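Local coordinates for protein leucine aminopeptidase 2 (Saccharomyces cerevisiae, PDB 2XQ0) that acts as a zinc-dependent aminopeptidase that preferentially cleaves di- and tripeptides and also has low epoxide hydrolase activity in vitro, at residues Q8-R13 against F431-Y436; F418-K423 against L435-P440. All blocks are in the same frame, centred on the assembly; numbering follows the deposited sequence.

Interaction 1. Residues Q8-R13 against F431-Y436; sequences QRRPSR and FLDTLY
Arg10 and Asp433 make this contact between them: an arginine reaching out from the N-terminal arm of the chain and an aspartate reaching back from helix 428-438, together burying most of the 85 Å² hidden between the two segments. Along 8-13, Arg9 comes first, on the last turn of helix 4-9; it turns to helix 451-456 instead, where it forms a salt bridge with Glu452 and a cation-pi contact with Tyr456. Arg10 follows, the first residue to leave the helix. Its backbone stays far off, with Arg10 CA 10.8 Å from Leu432 CA, and the gap is spanned by side chains alone. CG stands anti to the backbone N (chi1 167°), sending the chain toward helix 428-438, and a bend at chi3 then swings the guanidinium so that its NH1/NH2 edge faces the carboxylate. The bridge thus ties the N-terminal arm, more than 400 residues away in sequence, to the surface of the M1 peptidase domain. The two flat groups are nearly coplanar, their planes 12° apart, but they meet out of step. NH2 of Arg10 faces both oxygens of Asp433 and makes a weak bond to each, 2.9 Å to OD2 at 149° and 2.5 Å to OD1, the latter short enough for its exact value to be doubtful. NH1 of Arg10 adds a third weak bond to OD2 of Asp433 at 3.3 Å. All three bonds are bent, so charge attraction probably matters more than directed hydrogen bonding. A leucine here would probably leave the Asp433 carboxylate without its positive mate and untie this point of the arm. Leu2, from the same N-terminal arm, touches both side chains beside the bridge.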
loop_
_atom_site.group_PDB
_atom_site.type_symbol
_atom_site.label_atom_id
_atom_site.label_comp_id
_atom_site.label_asym_id
_atom_site.label_seq_id
_atom_site.Cartn_x
_atom_site.Cartn_y
_atom_site.Cartn_z
ATOM N N GLN A 8 2.421 -25.626 18.571
ATOM C CA GLN A 8 1.488 -26.544 17.912
ATOM C C GLN A 8 1.117 -26.172 16.462
ATOM O O GLN A 8 0.891 -27.054 15.629
ATOM C CB GLN A 8 0.207 -26.678 18.741
ATOM C CG GLN A 8 0.286 -27.692 19.877
ATOM C CD GLN A 8 -0.947 -27.668 20.765
ATOM O OE1 GLN A 8 -1.791 -26.776 20.649
ATOM N NE2 GLN A 8 -1.053 -28.646 21.663
ATOM N N ARG A 9 1.040 -24.880 16.171
ATOM C CA ARG A 9 0.619 -24.414 14.847
ATOM C C ARG A 9 1.781 -24.314 13.874
ATOM O O ARG A 9 1.597 -24.282 12.660
ATOM C CB ARG A 9 -0.059 -23.051 14.952
ATOM C CG ARG A 9 -1.358 -23.075 15.713
ATOM C CD ARG A 9 -2.295 -22.004 15.196
ATOM N NE ARG A 9 -3.361 -21.730 16.152
ATOM C CZ ARG A 9 -4.633 -21.549 15.819
ATOM N NH1 ARG A 9 -4.999 -21.617 14.543
ATOM N NH2 ARG A 9 -5.535 -21.302 16.766
ATOM N N ARG A 10 2.984 -24.286 14.421
ATOM C CA ARG A 10 4.176 -24.070 13.626
ATOM C C ARG A 10 4.478 -25.265 12.741
ATOM O O ARG A 10 4.327 -26.399 13.164
ATOM C CB ARG A 10 5.349 -23.815 14.564
ATOM C CG ARG A 10 6.674 -23.880 13.878
ATOM C CD ARG A 10 7.721 -24.349 14.835
ATOM N NE ARG A 10 8.012 -23.352 15.850
ATOM C CZ ARG A 10 8.812 -22.313 15.652
ATOM N NH1 ARG A 10 9.382 -22.122 14.471
ATOM N NH2 ARG A 10 9.036 -21.463 16.635
ATOM N N PRO A 11 4.909 -25.020 11.502
ATOM C CA PRO A 11 5.283 -26.146 10.646
ATOM C C PRO A 11 6.606 -26.762 11.097
ATOM O O PRO A 11 7.376 -26.128 11.826
ATOM C CB PRO A 11 5.449 -25.489 9.268
ATOM C CG PRO A 11 5.766 -24.074 9.565
ATOM C CD PRO A 11 4.999 -23.730 10.800
ATOM N N SER A 12 6.874 -27.986 10.656
ATOM C CA SER A 12 8.074 -28.703 11.072
ATOM C C SER A 12 9.316 -27.984 10.542
ATOM O O SER A 12 10.422 -28.119 11.087
ATOM C CB SER A 12 8.031 -30.131 10.539
ATOM O OG SER A 12 7.812 -30.117 9.139
ATOM N N ARG A 13 9.124 -27.220 9.475
ATOM C CA ARG A 13 10.211 -26.449 8.886
ATOM C C ARG A 13 9.779 -25.032 8.483
ATOM O O ARG A 13 8.709 -24.832 7.903
ATOM C CB ARG A 13 10.788 -27.204 7.693
ATOM C CG ARG A 13 11.967 -26.535 7.055
ATOM C CD ARG A 13 12.598 -27.456 6.032
ATOM N NE ARG A 13 13.487 -28.413 6.670
ATOM C CZ ARG A 13 14.373 -29.151 6.014
ATOM N NH1 ARG A 13 14.477 -29.041 4.694
ATOM N NH2 ARG A 13 15.153 -29.992 6.675
ATOM N N PHE A 431 9.581 -14.895 13.858
ATOM C CA PHE A 431 9.500 -13.617 14.562
ATOM C C PHE A 431 9.438 -13.903 16.064
ATOM O O PHE A 431 10.212 -13.348 16.836
ATOM C CB PHE A 431 8.276 -12.812 14.105
ATOM C CG PHE A 431 7.874 -11.701 15.061
ATOM C CD1 PHE A 431 8.624 -10.546 15.158
ATOM C CD2 PHE A 431 6.736 -11.815 15.840
ATOM C CE1 PHE A 431 8.256 -9.513 16.027
ATOM C CE2 PHE A 431 6.359 -10.797 16.712
ATOM C CZ PHE A 431 7.127 -9.643 16.808
ATOM N N LEU A 432 8.536 -14.794 16.468
ATOM C CA LEU A 432 8.355 -15.100 17.897
ATOM C C LEU A 432 9.586 -15.720 18.551
ATOM O O LEU A 432 9.946 -15.332 19.648
ATOM C CB LEU A 432 7.137 -15.998 18.130
ATOM C CG LEU A 432 5.807 -15.362 17.699
ATOM C CD1 LEU A 432 4.693 -16.391 17.676
ATOM C CD2 LEU A 432 5.438 -14.196 18.591
ATOM N N ASP A 433 10.220 -16.689 17.887
ATOM C CA ASP A 433 11.484 -17.243 18.377
ATOM C C ASP A 433 12.499 -16.137 18.651
ATOM O O ASP A 433 13.205 -16.168 19.645
ATOM C CB ASP A 433 12.110 -18.187 17.347
ATOM C CG ASP A 433 11.236 -19.371 17.030
ATOM O OD1 ASP A 433 10.380 -19.708 17.859
ATOM O OD2 ASP A 433 11.421 -19.973 15.954
ATOM N N THR A 434 12.616 -15.198 17.726
ATOM C CA THR A 434 13.600 -14.135 17.856
ATOM C C THR A 434 13.280 -13.247 19.055
ATOM O O THR A 434 14.176 -12.820 19.800
ATOM C CB THR A 434 13.642 -13.273 16.590
ATOM O OG1 THR A 434 13.953 -14.109 15.463
ATOM C CG2 THR A 434 14.697 -12.173 16.743
ATOM N N LEU A 435 11.995 -12.961 19.230
ATOM C CA LEU A 435 11.560 -12.136 20.336
ATOM C C LEU A 435 11.957 -12.846 21.622
ATOM O O LEU A 435 12.539 -12.238 22.520
ATOM C CB LEU A 435 10.047 -11.878 20.247
ATOM C CG LEU A 435 9.360 -10.947 21.255
ATOM C CD1 LEU A 435 9.831 -9.496 21.121
ATOM C CD2 LEU A 435 7.861 -11.029 21.077
ATOM N N TYR A 436 11.678 -14.146 21.699
ATOM C CA TYR A 436 11.992 -14.906 22.911
ATOM C C TYR A 436 13.499 -15.061 23.156
ATOM O O TYR A 436 13.952 -14.944 24.283
ATOM C CB TYR A 436 11.295 -16.270 22.923
ATOM C CG TYR A 436 9.898 -16.251 23.512
ATOM C CD1 TYR A 436 8.807 -15.817 22.766
ATOM C CD2 TYR A 436 9.672 -16.674 24.818
ATOM C CE1 TYR A 436 7.529 -15.810 23.308
ATOM C CE2 TYR A 436 8.403 -16.662 25.371
ATOM C CZ TYR A 436 7.338 -16.230 24.615
ATOM O OH TYR A 436 6.078 -16.233 25.164
#

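Interaction 2. Residues F418-K423 against L435-P440; sequences FKKFAK and LYEFYP
The carboxylate of Glu437 is the flat group used across the contact, met at OE1 by NZ of Lys420 at 3.4 Å, while OE2 of Glu437 lies 4.4 Å from that nitrogen. Within the first segment, CG of Lys420 rests 3.9 Å above one face of the Phe421 ring, offset toward its rim. Within the second, CD2 of Phe438 stands 3.6 Å above the centre of the Tyr439 ring, and CD2 of Tyr439 in turn lies in plane at the edge of Phe438. The contact joins the C-terminal end of helix 407-420 to the last turn of helix 428-438, two helices connected through the short strand 424-426. Lys420, the final residue of its helix, is extended throughout, with CG anti to the backbone N (chi1 178°), and this full length brings the ammonium to the neighbouring helix. Glu437 is also extended beyond CG, and the two side chains cross at about a right angle, touching at their charged ends. The stronger polar partner of Lys420 NZ is Thr434 OG1, one turn earlier on the helix that carries Glu437. At such a length the salt bridge is weak and single-pointed: Glu437, exposed at the surface, probably contributes mainly a diffuse attraction that favours the charged lysine, while the threonine hydroxyl is probably what places the ammonium.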
loop_
_atom_site.group_PDB
_atom_site.type_symbol
_atom_site.label_atom_id
_atom_site.label_comp_id
_atom_site.label_asym_id
_atom_site.label_seq_id
_atom_site.Cartn_x
_atom_site.Cartn_y
_atom_site.Cartn_z
ATOM N N PHE A 418 15.769 -6.641 12.572
ATOM C CA PHE A 418 16.013 -6.275 11.174
ATOM C C PHE A 418 17.421 -6.663 10.707
ATOM O O PHE A 418 17.631 -6.931 9.527
ATOM C CB PHE A 418 15.665 -4.798 10.883
ATOM C CG PHE A 418 14.186 -4.527 10.928
ATOM C CD1 PHE A 418 13.376 -4.910 9.876
ATOM C CD2 PHE A 418 13.600 -3.967 12.047
ATOM C CE1 PHE A 418 12.007 -4.711 9.926
ATOM C CE2 PHE A 418 12.236 -3.745 12.099
ATOM C CZ PHE A 418 11.439 -4.117 11.037
ATOM N N LYS A 419 18.372 -6.737 11.634
ATOM C CA LYS A 419 19.700 -7.233 11.277
ATOM C C LYS A 419 19.703 -8.745 11.031
ATOM O O LYS A 419 20.311 -9.220 10.075
ATOM C CB LYS A 419 20.737 -6.874 12.349
ATOM C CG LYS A 419 21.482 -5.570 12.079
ATOM C CD LYS A 419 22.211 -5.614 10.738
ATOM C CE LYS A 419 22.805 -4.264 10.369
ATOM N NZ LYS A 419 23.497 -4.333 9.054
ATOM N N LYS A 420 19.034 -9.497 11.899
ATOM C CA LYS A 420 19.014 -10.955 11.802
ATOM C C LYS A 420 18.442 -11.414 10.463
ATOM O O LYS A 420 18.991 -12.291 9.792
ATOM C CB LYS A 420 18.190 -11.549 12.955
ATOM C CG LYS A 420 18.053 -13.054 12.933
ATOM C CD LYS A 420 17.271 -13.558 14.145
ATOM C CE LYS A 420 17.201 -15.082 14.171
ATOM N NZ LYS A 420 16.156 -15.596 15.108
ATOM N N PHE A 421 17.338 -10.798 10.066
ATOM C CA PHE A 421 16.624 -11.236 8.877
ATOM C C PHE A 421 16.915 -10.395 7.649
ATOM O O PHE A 421 16.251 -10.543 6.625
ATOM C CB PHE A 421 15.117 -11.318 9.156
ATOM C CG PHE A 421 14.762 -12.388 10.148
ATOM C CD1 PHE A 421 14.768 -13.724 9.772
ATOM C CD2 PHE A 421 14.490 -12.066 11.466
ATOM C CE1 PHE A 421 14.475 -14.718 10.685
ATOM C CE2 PHE A 421 14.193 -13.059 12.395
ATOM C CZ PHE A 421 14.184 -14.383 12.004
ATOM N N ALA A 422 17.918 -9.527 7.731
ATOM C CA ALA A 422 18.225 -8.685 6.575
ATOM C C ALA A 422 18.446 -9.551 5.339
ATOM O O ALA A 422 19.216 -10.512 5.371
ATOM C CB ALA A 422 19.441 -7.787 6.834
ATOM N N LYS A 423 17.745 -9.217 4.261
ATOM C CA LYS A 423 17.911 -9.899 2.979
ATOM C C LYS A 423 17.305 -11.288 2.930
ATOM O O LYS A 423 17.577 -12.058 2.004
ATOM C CB LYS A 423 19.385 -9.928 2.565
ATOM C CG LYS A 423 19.970 -8.531 2.356
ATOM C CD LYS A 423 21.466 -8.564 2.067
ATOM C CE LYS A 423 22.014 -7.151 1.916
ATOM N NZ LYS A 423 23.393 -7.131 1.337
ATOM N N LEU A 435 11.995 -12.961 19.230
ATOM C CA LEU A 435 11.560 -12.136 20.336
ATOM C C LEU A 435 11.957 -12.846 21.622
ATOM O O LEU A 435 12.539 -12.238 22.520
ATOM C CB LEU A 435 10.047 -11.878 20.247
ATOM C CG LEU A 435 9.360 -10.947 21.255
ATOM C CD1 LEU A 435 9.831 -9.496 21.121
ATOM C CD2 LEU A 435 7.861 -11.029 21.077
ATOM N N TYR A 436 11.678 -14.146 21.699
ATOM C CA TYR A 436 11.992 -14.906 22.911
ATOM C C TYR A 436 13.499 -15.061 23.156
ATOM O O TYR A 436 13.952 -14.944 24.283
ATOM C CB TYR A 436 11.295 -16.270 22.923
ATOM C CG TYR A 436 9.898 -16.251 23.512
ATOM C CD1 TYR A 436 8.807 -15.817 22.766
ATOM C CD2 TYR A 436 9.672 -16.674 24.818
ATOM C CE1 TYR A 436 7.529 -15.810 23.308
ATOM C CE2 TYR A 436 8.403 -16.662 25.371
ATOM C CZ TYR A 436 7.338 -16.230 24.615
ATOM O OH TYR A 436 6.078 -16.233 25.164
ATOM N N GLU A 437 14.277 -15.300 22.106
ATOM C CA GLU A 437 15.723 -15.402 22.285
ATOM C C GLU A 437 16.320 -14.073 22.770
ATOM O O GLU A 437 17.298 -14.057 23.523
ATOM C CB GLU A 437 16.410 -15.849 20.992
ATOM C CG GLU A 437 15.961 -17.202 20.472
ATOM C CD GLU A 437 16.241 -17.377 18.984
ATOM O OE1 GLU A 437 16.647 -16.389 18.326
ATOM O OE2 GLU A 437 16.046 -18.502 18.472
ATOM N N PHE A 438 15.724 -12.961 22.346
ATOM C CA PHE A 438 16.279 -11.648 22.655
ATOM C C PHE A 438 16.028 -11.203 24.104
ATOM O O PHE A 438 16.852 -10.505 24.697
ATOM C CB PHE A 438 15.772 -10.584 21.672
ATOM C CG PHE A 438 16.506 -9.288 21.778
ATOM C CD1 PHE A 438 17.759 -9.141 21.207
ATOM C CD2 PHE A 438 15.967 -8.233 22.477
ATOM C CE1 PHE A 438 18.460 -7.944 21.316
ATOM C CE2 PHE A 438 16.660 -7.030 22.597
ATOM C CZ PHE A 438 17.909 -6.892 22.015
ATOM N N TYR A 439 14.897 -11.612 24.668
ATOM C CA TYR A 439 14.515 -11.186 26.011
ATOM C C TYR A 439 14.455 -12.340 27.031
ATOM O O TYR A 439 13.382 -12.645 27.566
ATOM C CB TYR A 439 13.149 -10.494 25.969
ATOM C CG TYR A 439 13.110 -9.151 25.265
ATOM C CD1 TYR A 439 13.630 -8.010 25.866
ATOM C CD2 TYR A 439 12.516 -9.018 24.020
ATOM C CE1 TYR A 439 13.580 -6.773 25.235
ATOM C CE2 TYR A 439 12.451 -7.784 23.383
ATOM C CZ TYR A 439 12.985 -6.667 23.996
ATOM O OH TYR A 439 12.928 -5.446 23.364
ATOM N N PRO A 440 15.605 -12.983 27.307
ATOM C CA PRO A 440 15.657 -14.078 28.288
ATOM C C PRO A 440 15.146 -13.642 29.652
ATOM O O PRO A 440 14.444 -14.404 30.318
ATOM C CB PRO A 440 17.149 -14.400 28.382
ATOM C CG PRO A 440 17.737 -13.899 27.110
ATOM C CD PRO A 440 16.929 -12.689 26.736
#

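Interactions 1 and 2 share helix 428-438, with Leu435 and Tyr436 common to both, and their centres lie 12 Å apart. Asp433 and Glu437 take up basic residues from different parts of the chain, Arg10 from the N-terminal arm and Lys420 from helix 407-420. Thr434 connects the two contacts: its OG1 lies 2.7 Å from Lys420 NZ, a probable hydrogen bond, and packs 3.3 Å from Phe421 CE2. Both are surface contacts, centred about 27 Å and 25 Å from the centre of the chain, on the same side of it. Neither includes a zinc ligand or a bestatin-lining residue, though Phe418 packs on Trp307 of helix 297-311, which carries His301 and His305.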